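Local atomic coordinates of arginase (Thermus thermophilus, PDB entry 2EF5), a protein that probably hydrolyses L-arginine to L-ornithine and urea at a site holding two manganese ions. Residues 258-263 and 279-284; 112-117 and 155-160. All coordinates share one frame; numbering follows the deposited sequence.

Interaction 1: 258-263 and 279-284; sequences LDLVEV and GLALSL
L258 and L260, on one face of strand 255-261, meet A281 and L284 of helix 272-284 in an apolar contact without a hydrogen bond across it. This is a beta-alpha unit of the arginase fold, an alpha/beta fold built on a parallel sheet of eight strands: the helix returns over the strand that precedes it. The short axes pass 10.2 Å apart, with their N-to-C directions at 168°, nearly antiparallel. L258 does most of the touching. Its CB already reaches the methyl CD2 of L284, at 4.1 Å, and CG lies equally far from that same methyl. At the fork the branches divide the work: CD1 presses on CD2 of L284 at 3.5 Å, while CD2 is directed to CB of A281, 3.7 Å away, with CD2 of L284 also nearby. CG of L258 stands anti to its backbone N (chi1 166°), which carries the fork from the strand into the helix surface; L284 also has its CG anti to N, and the two leucines run obliquely across each other. With an alanine here in place of L258, CG and both methyls are gone, which would probably open a gap beside CD2 of L284 and leave that methyl freer to turn. Neighbouring strands complete the layer, with F88 and V214 against L258 and with I90 and L92 against L260. D259 points to the other face of the sheet, where its carboxylate is hydrogen-bonded to S99, S102 and S215. Just past the strand, E262 OE2 accepts a bond from the backbone N of the manganese ligand H96, so this strand leads to a second-shell contact of the metal site. Two residues along the strand from L258, L260 adds a looser touch, its CD1 lying 4.1 Å from CB of A281.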
ATOM      1  N   LEU A 258      26.195  29.727   8.986  1.00 18.63           N
ATOM      2  CA  LEU A 258      26.660  28.366   8.742  1.00 18.82           C
ATOM      3  C   LEU A 258      27.489  27.744   9.857  1.00 18.00           C
ATOM      4  O   LEU A 258      28.325  28.421  10.455  1.00 17.84           O
ATOM      5  CB  LEU A 258      27.504  28.363   7.455  1.00 15.98           C
ATOM      6  CG  LEU A 258      28.379  27.145   7.146  1.00 15.42           C
ATOM      7  CD1 LEU A 258      27.492  26.007   6.674  1.00 14.36           C
ATOM      8  CD2 LEU A 258      29.398  27.485   6.075  1.00 16.67           C
ATOM      9  N   ASP A 259      27.253  26.459  10.133  1.00 18.04           N
ATOM     10  CA  ASP A 259      28.062  25.732  11.115  1.00 16.78           C
ATOM     11  C   ASP A 259      28.816  24.664  10.328  1.00 16.01           C
ATOM     12  O   ASP A 259      28.239  24.021   9.453  1.00 14.92           O
ATOM     13  CB  ASP A 259      27.233  24.975  12.166  1.00 18.99           C
ATOM     14  CG  ASP A 259      26.236  25.846  12.895  1.00 20.32           C
ATOM     15  OD1 ASP A 259      26.536  27.015  13.187  1.00 22.37           O
ATOM     16  OD2 ASP A 259      25.144  25.327  13.193  1.00 22.90           O
ATOM     17  N   LEU A 260      30.092  24.474  10.648  1.00 16.24           N
ATOM     18  CA  LEU A 260      30.922  23.440  10.028  1.00 16.70           C
ATOM     19  C   LEU A 260      31.360  22.638  11.245  1.00 16.36           C
ATOM     20  O   LEU A 260      32.283  23.030  11.953  1.00 15.08           O
ATOM     21  CB  LEU A 260      32.134  24.055   9.326  1.00 17.17           C
ATOM     22  CG  LEU A 260      31.843  24.966   8.134  1.00 17.99           C
ATOM     23  CD1 LEU A 260      33.162  25.514   7.595  1.00 16.44           C
ATOM     24  CD2 LEU A 260      31.110  24.186   7.043  1.00 17.58           C
ATOM     25  N   VAL A 261      30.686  21.521  11.497  1.00 15.67           N
ATOM     26  CA  VAL A 261      30.963  20.736  12.691  1.00 17.48           C
ATOM     27  C   VAL A 261      31.416  19.293  12.521  1.00 18.25           C
ATOM     28  O   VAL A 261      31.420  18.742  11.427  1.00 17.87           O
ATOM     29  CB  VAL A 261      29.708  20.697  13.602  1.00 17.70           C
ATOM     30  CG1 VAL A 261      29.238  22.120  13.929  1.00 19.46           C
ATOM     31  CG2 VAL A 261      28.586  19.934  12.894  1.00 16.46           C
ATOM     32  N   GLU A 262      31.787  18.706  13.657  1.00 20.69           N
ATOM     33  CA  GLU A 262      32.207  17.315  13.776  1.00 21.82           C
ATOM     34  C   GLU A 262      33.466  16.870  13.021  1.00 22.02           C
ATOM     35  O   GLU A 262      33.672  15.677  12.800  1.00 21.61           O
ATOM     36  CB  GLU A 262      31.023  16.409  13.421  1.00 22.56           C
ATOM     37  CG  GLU A 262      29.819  16.540  14.375  1.00 26.13           C
ATOM     38  CD  GLU A 262      30.041  15.852  15.721  1.00 28.64           C
ATOM     39  OE1 GLU A 262      30.610  14.743  15.735  1.00 30.42           O
ATOM     40  OE2 GLU A 262      29.634  16.404  16.767  1.00 29.74           O
ATOM     41  N   VAL A 263      34.309  17.815  12.628  1.00 21.89           N
ATOM     42  CA  VAL A 263      35.552  17.457  11.955  1.00 22.50           C
ATOM     43  C   VAL A 263      36.499  16.910  13.038  1.00 22.24           C
ATOM     44  O   VAL A 263      36.747  17.575  14.047  1.00 21.30           O
ATOM     45  CB  VAL A 263      36.200  18.692  11.273  1.00 22.64           C
ATOM     46  CG1 VAL A 263      37.550  18.317  10.681  1.00 21.55           C
ATOM     47  CG2 VAL A 263      35.278  19.223  10.184  1.00 21.08           C
ATOM     48  N   GLY A 279      35.655  23.612   1.333  1.00 14.35           N
ATOM     49  CA  GLY A 279      35.207  23.760  -0.037  1.00 14.36           C
ATOM     50  C   GLY A 279      33.702  23.923  -0.099  1.00 16.23           C
ATOM     51  O   GLY A 279      33.190  24.715  -0.896  1.00 16.42           O
ATOM     52  N   LEU A 280      32.986  23.178   0.738  1.00 15.53           N
ATOM     53  CA  LEU A 280      31.532  23.263   0.757  1.00 16.35           C
ATOM     54  C   LEU A 280      31.091  24.632   1.257  1.00 16.54           C
ATOM     55  O   LEU A 280      30.116  25.180   0.756  1.00 17.45           O
ATOM     56  CB  LEU A 280      30.933  22.145   1.620  1.00 16.11           C
ATOM     57  CG  LEU A 280      31.087  20.754   0.998  1.00 15.79           C
ATOM     58  CD1 LEU A 280      30.669  19.668   1.989  1.00 16.56           C
ATOM     59  CD2 LEU A 280      30.240  20.674  -0.265  1.00 14.00           C
ATOM     60  N   ALA A 281      31.807  25.194   2.222  1.00 16.13           N
ATOM     61  CA  ALA A 281      31.455  26.527   2.719  1.00 17.36           C
ATOM     62  C   ALA A 281      31.593  27.540   1.582  1.00 17.98           C
ATOM     63  O   ALA A 281      30.753  28.427   1.425  1.00 19.06           O
ATOM     64  CB  ALA A 281      32.361  26.929   3.879  1.00 16.96           C
ATOM     65  N   LEU A 282      32.651  27.408   0.786  1.00 18.85           N
ATOM     66  CA  LEU A 282      32.875  28.329  -0.324  1.00 18.98           C
ATOM     67  C   LEU A 282      31.706  28.266  -1.311  1.00 19.74           C
ATOM     68  O   LEU A 282      31.211  29.303  -1.769  1.00 20.12           O
ATOM     69  CB  LEU A 282      34.197  28.002  -1.025  1.00 17.93           C
ATOM     70  CG  LEU A 282      35.460  28.062  -0.150  1.00 19.44           C
ATOM     71  CD1 LEU A 282      36.671  27.673  -1.004  1.00 20.43           C
ATOM     72  CD2 LEU A 282      35.638  29.465   0.448  1.00 18.20           C
ATOM     73  N   SER A 283      31.252  27.058  -1.629  1.00 19.06           N
ATOM     74  CA  SER A 283      30.129  26.921  -2.547  1.00 19.90           C
ATOM     75  C   SER A 283      28.871  27.531  -1.940  1.00 20.89           C
ATOM     76  O   SER A 283      28.082  28.173  -2.638  1.00 22.29           O
ATOM     77  CB  SER A 283      29.862  25.453  -2.872  1.00 20.23           C
ATOM     78  OG  SER A 283      30.934  24.885  -3.593  1.00 18.74           O
ATOM     79  N   LEU A 284      28.673  27.328  -0.644  1.00 20.61           N
ATOM     80  CA  LEU A 284      27.496  27.879   0.011  1.00 20.17           C
ATOM     81  C   LEU A 284      27.525  29.400  -0.022  1.00 20.70           C
ATOM     82  O   LEU A 284      26.479  30.050  -0.068  1.00 20.19           O
ATOM     83  CB  LEU A 284      27.408  27.395   1.460  1.00 19.85           C
ATOM     84  CG  LEU A 284      26.142  27.822   2.207  1.00 22.40           C
ATOM     85  CD1 LEU A 284      24.926  27.185   1.563  1.00 20.63           C
ATOM     86  CD2 LEU A 284      26.238  27.405   3.666  1.00 20.81           C
TER

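Interaction 2: 112-117 and 155-160; sequences VGVVWV and RAVDPK
The backbone N of D158 donates to a water at 2.9 Å, and that water reaches on, by a long and weak bond, to the carbonyl O of V112. It thus bridges the two segments, which have no direct hydrogen bond between them. The methyl CG2 of V157 also lies against this carbonyl, 3.5 Å from O of V112. Beyond V112, CG2 of V157 touches CG2 of V114, 3.8 Å away, as the two valines slant across one another. In V157 CG1 sits in the crowded position between N and the carbonyl carbon (chi1 68°), which leaves CG2 anti to N and turned to V112 and V114. In the parallel sheet of the arginase fold, 155-160 is the connection from helix 148-154 into strand 162-167, which pairs with strand 113-117; through V112 and V114, V157 covers the beginning of strand 113-117, the end remote from the manganese ligand D118. L142, S143 and V162 also touch V157, and V103 of helix 99-107 packs on V114. Toward the metals, W116 stacks on H96 and bonds through NE1 to D122, both manganese ligands, while CG1 of V114 lies at the edge of the W116 ring, in its plane. The loop is stiffened locally by an Asx turn: OD1 of D158 uses its anti lone pair to accept from N of K160, at 2.8 Å and nearly straight (170°).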
ATOM      1  N   VAL A 112      13.756  31.807  11.549  1.00 31.08           N
ATOM      2  CA  VAL A 112      14.725  31.351  10.557  1.00 30.10           C
ATOM      3  C   VAL A 112      14.509  29.886  10.213  1.00 29.29           C
ATOM      4  O   VAL A 112      14.053  29.106  11.049  1.00 29.62           O
ATOM      5  CB  VAL A 112      16.180  31.505  11.066  1.00 30.23           C
ATOM      6  CG1 VAL A 112      16.463  32.962  11.420  1.00 29.06           C
ATOM      7  CG2 VAL A 112      16.404  30.600  12.274  1.00 31.14           C
ATOM      8  N   GLY A 113      14.826  29.519   8.978  1.00 27.76           N
ATOM      9  CA  GLY A 113      14.691  28.133   8.573  1.00 25.99           C
ATOM     10  C   GLY A 113      16.011  27.450   8.888  1.00 24.98           C
ATOM     11  O   GLY A 113      17.064  28.085   8.832  1.00 23.17           O
ATOM     12  N   VAL A 114      15.967  26.168   9.234  1.00 23.61           N
ATOM     13  CA  VAL A 114      17.188  25.437   9.555  1.00 23.29           C
ATOM     14  C   VAL A 114      17.370  24.234   8.642  1.00 22.55           C
ATOM     15  O   VAL A 114      16.519  23.353   8.587  1.00 23.06           O
ATOM     16  CB  VAL A 114      17.174  24.939  11.020  1.00 23.28           C
ATOM     17  CG1 VAL A 114      18.427  24.084  11.306  1.00 23.15           C
ATOM     18  CG2 VAL A 114      17.109  26.126  11.971  1.00 22.78           C
ATOM     19  N   VAL A 115      18.483  24.207   7.921  1.00 22.13           N
ATOM     20  CA  VAL A 115      18.789  23.096   7.029  1.00 20.33           C
ATOM     21  C   VAL A 115      19.889  22.305   7.741  1.00 20.95           C
ATOM     22  O   VAL A 115      21.035  22.749   7.810  1.00 20.52           O
ATOM     23  CB  VAL A 115      19.296  23.608   5.654  1.00 20.35           C
ATOM     24  CG1 VAL A 115      19.540  22.426   4.715  1.00 19.61           C
ATOM     25  CG2 VAL A 115      18.268  24.565   5.036  1.00 20.06           C
ATOM     26  N   TRP A 116      19.524  21.146   8.285  1.00 19.65           N
ATOM     27  CA  TRP A 116      20.446  20.292   9.036  1.00 20.00           C
ATOM     28  C   TRP A 116      20.947  19.189   8.108  1.00 19.15           C
ATOM     29  O   TRP A 116      20.212  18.257   7.776  1.00 19.78           O
ATOM     30  CB  TRP A 116      19.696  19.719  10.245  1.00 20.83           C
ATOM     31  CG  TRP A 116      20.532  19.266  11.407  1.00 19.80           C
ATOM     32  CD1 TRP A 116      21.031  18.008  11.622  1.00 21.14           C
ATOM     33  CD2 TRP A 116      20.909  20.049  12.562  1.00 19.71           C
ATOM     34  NE1 TRP A 116      21.674  17.953  12.844  1.00 19.77           N
ATOM     35  CE2 TRP A 116      21.609  19.170  13.432  1.00 20.78           C
ATOM     36  CE3 TRP A 116      20.690  21.378  12.935  1.00 20.56           C
ATOM     37  CZ2 TRP A 116      22.125  19.625  14.672  1.00 20.92           C
ATOM     38  CZ3 TRP A 116      21.213  21.818  14.167  1.00 20.06           C
ATOM     39  CH2 TRP A 116      21.910  20.934  15.021  1.00 23.38           C
ATOM     40  N   VAL A 117      22.196  19.320   7.673  1.00 18.28           N
ATOM     41  CA  VAL A 117      22.808  18.376   6.737  1.00 18.22           C
ATOM     42  C   VAL A 117      23.683  17.484   7.595  1.00 17.81           C
ATOM     43  O   VAL A 117      24.795  17.850   7.989  1.00 17.15           O
ATOM     44  CB  VAL A 117      23.613  19.153   5.671  1.00 18.19           C
ATOM     45  CG1 VAL A 117      23.942  18.255   4.496  1.00 17.41           C
ATOM     46  CG2 VAL A 117      22.804  20.361   5.220  1.00 18.56           C
ATOM     47  N   ARG A 155      15.925  27.301  22.771  1.00 30.04           N
ATOM     48  CA  ARG A 155      14.802  27.050  21.868  1.00 32.80           C
ATOM     49  C   ARG A 155      14.848  28.213  20.881  1.00 32.72           C
ATOM     50  O   ARG A 155      14.921  29.372  21.294  1.00 31.95           O
ATOM     51  CB  ARG A 155      13.471  27.052  22.632  1.00 36.06           C
ATOM     52  CG  ARG A 155      12.259  26.685  21.775  1.00 41.49           C
ATOM     53  CD  ARG A 155      11.002  26.476  22.620  1.00 45.97           C
ATOM     54  NE  ARG A 155      10.535  27.706  23.257  1.00 51.85           N
ATOM     55  CZ  ARG A 155       9.929  28.701  22.615  1.00 55.50           C
ATOM     56  NH1 ARG A 155       9.713  28.616  21.310  1.00 56.45           N
ATOM     57  NH2 ARG A 155       9.540  29.784  23.282  1.00 56.53           N
ATOM     58  N   ALA A 156      14.828  27.927  19.583  1.00 32.10           N
ATOM     59  CA  ALA A 156      14.906  29.019  18.622  1.00 31.41           C
ATOM     60  C   ALA A 156      14.281  28.768  17.258  1.00 31.66           C
ATOM     61  O   ALA A 156      14.286  29.656  16.407  1.00 31.18           O
ATOM     62  CB  ALA A 156      16.363  29.443  18.450  1.00 30.68           C
ATOM     63  N   VAL A 157      13.745  27.578  17.031  1.00 30.06           N
ATOM     64  CA  VAL A 157      13.135  27.304  15.740  1.00 28.90           C
ATOM     65  C   VAL A 157      11.891  26.442  15.864  1.00 29.15           C
ATOM     66  O   VAL A 157      11.797  25.597  16.752  1.00 30.59           O
ATOM     67  CB  VAL A 157      14.121  26.589  14.791  1.00 27.73           C
ATOM     68  CG1 VAL A 157      14.400  25.186  15.296  1.00 24.23           C
ATOM     69  CG2 VAL A 157      13.554  26.545  13.375  1.00 27.79           C
ATOM     70  N   ASP A 158      10.932  26.669  14.974  1.00 28.57           N
ATOM     71  CA  ASP A 158       9.708  25.885  14.968  1.00 29.96           C
ATOM     72  C   ASP A 158      10.027  24.627  14.169  1.00 28.78           C
ATOM     73  O   ASP A 158      10.614  24.712  13.094  1.00 28.65           O
ATOM     74  CB  ASP A 158       8.581  26.661  14.282  1.00 32.71           C
ATOM     75  CG  ASP A 158       7.242  25.946  14.363  1.00 36.21           C
ATOM     76  OD1 ASP A 158       7.152  24.774  13.938  1.00 35.58           O
ATOM     77  OD2 ASP A 158       6.273  26.563  14.856  1.00 42.02           O
ATOM     78  N   PRO A 159       9.647  23.449  14.683  1.00 28.92           N
ATOM     79  CA  PRO A 159       9.902  22.175  14.003  1.00 29.63           C
ATOM     80  C   PRO A 159       9.519  22.197  12.528  1.00 31.16           C
ATOM     81  O   PRO A 159      10.110  21.488  11.713  1.00 30.88           O
ATOM     82  CB  PRO A 159       9.053  21.184  14.799  1.00 30.25           C
ATOM     83  CG  PRO A 159       9.078  21.756  16.176  1.00 28.55           C
ATOM     84  CD  PRO A 159       8.880  23.237  15.924  1.00 29.47           C
ATOM     85  N   LYS A 160       8.528  23.013  12.187  1.00 32.05           N
ATOM     86  CA  LYS A 160       8.064  23.100  10.811  1.00 33.09           C
ATOM     87  C   LYS A 160       8.985  23.911   9.911  1.00 30.74           C
ATOM     88  O   LYS A 160       8.821  23.906   8.692  1.00 29.84           O
ATOM     89  CB  LYS A 160       6.640  23.669  10.771  1.00 36.94           C
ATOM     90  CG  LYS A 160       5.623  22.758  11.465  1.00 42.07           C
ATOM     91  CD  LYS A 160       4.188  23.245  11.287  1.00 45.60           C
ATOM     92  CE  LYS A 160       3.201  22.243  11.873  1.00 46.31           C
ATOM     93  NZ  LYS A 160       1.783  22.658  11.661  1.00 48.87           N
TER
HETATM   94  O   HOH W   1      11.263  28.794  13.089  1.00 33.22           O

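How the interactions relate
Interaction 2 (112-117 with 155-160) closes before interaction 1 (258-263 with 279-284) opens along the chain, yet both reach the same parallel sheet. Their centres are 17 Å apart and their nearest atoms about 5 Å, without touching. Strand 212-217 runs between strands 255-261 and 113-117. The contacts use opposite faces: helix 272-284 covers one, whereas helix 99-107 on the other receives both D259 and V114. The C-terminal ends of all three strands lead toward the manganese pair, bound by H96, D118, H120, D122, D217 and D219, so the two contacts pack opposite faces of the sheet whose C-terminal strand ends carry the site.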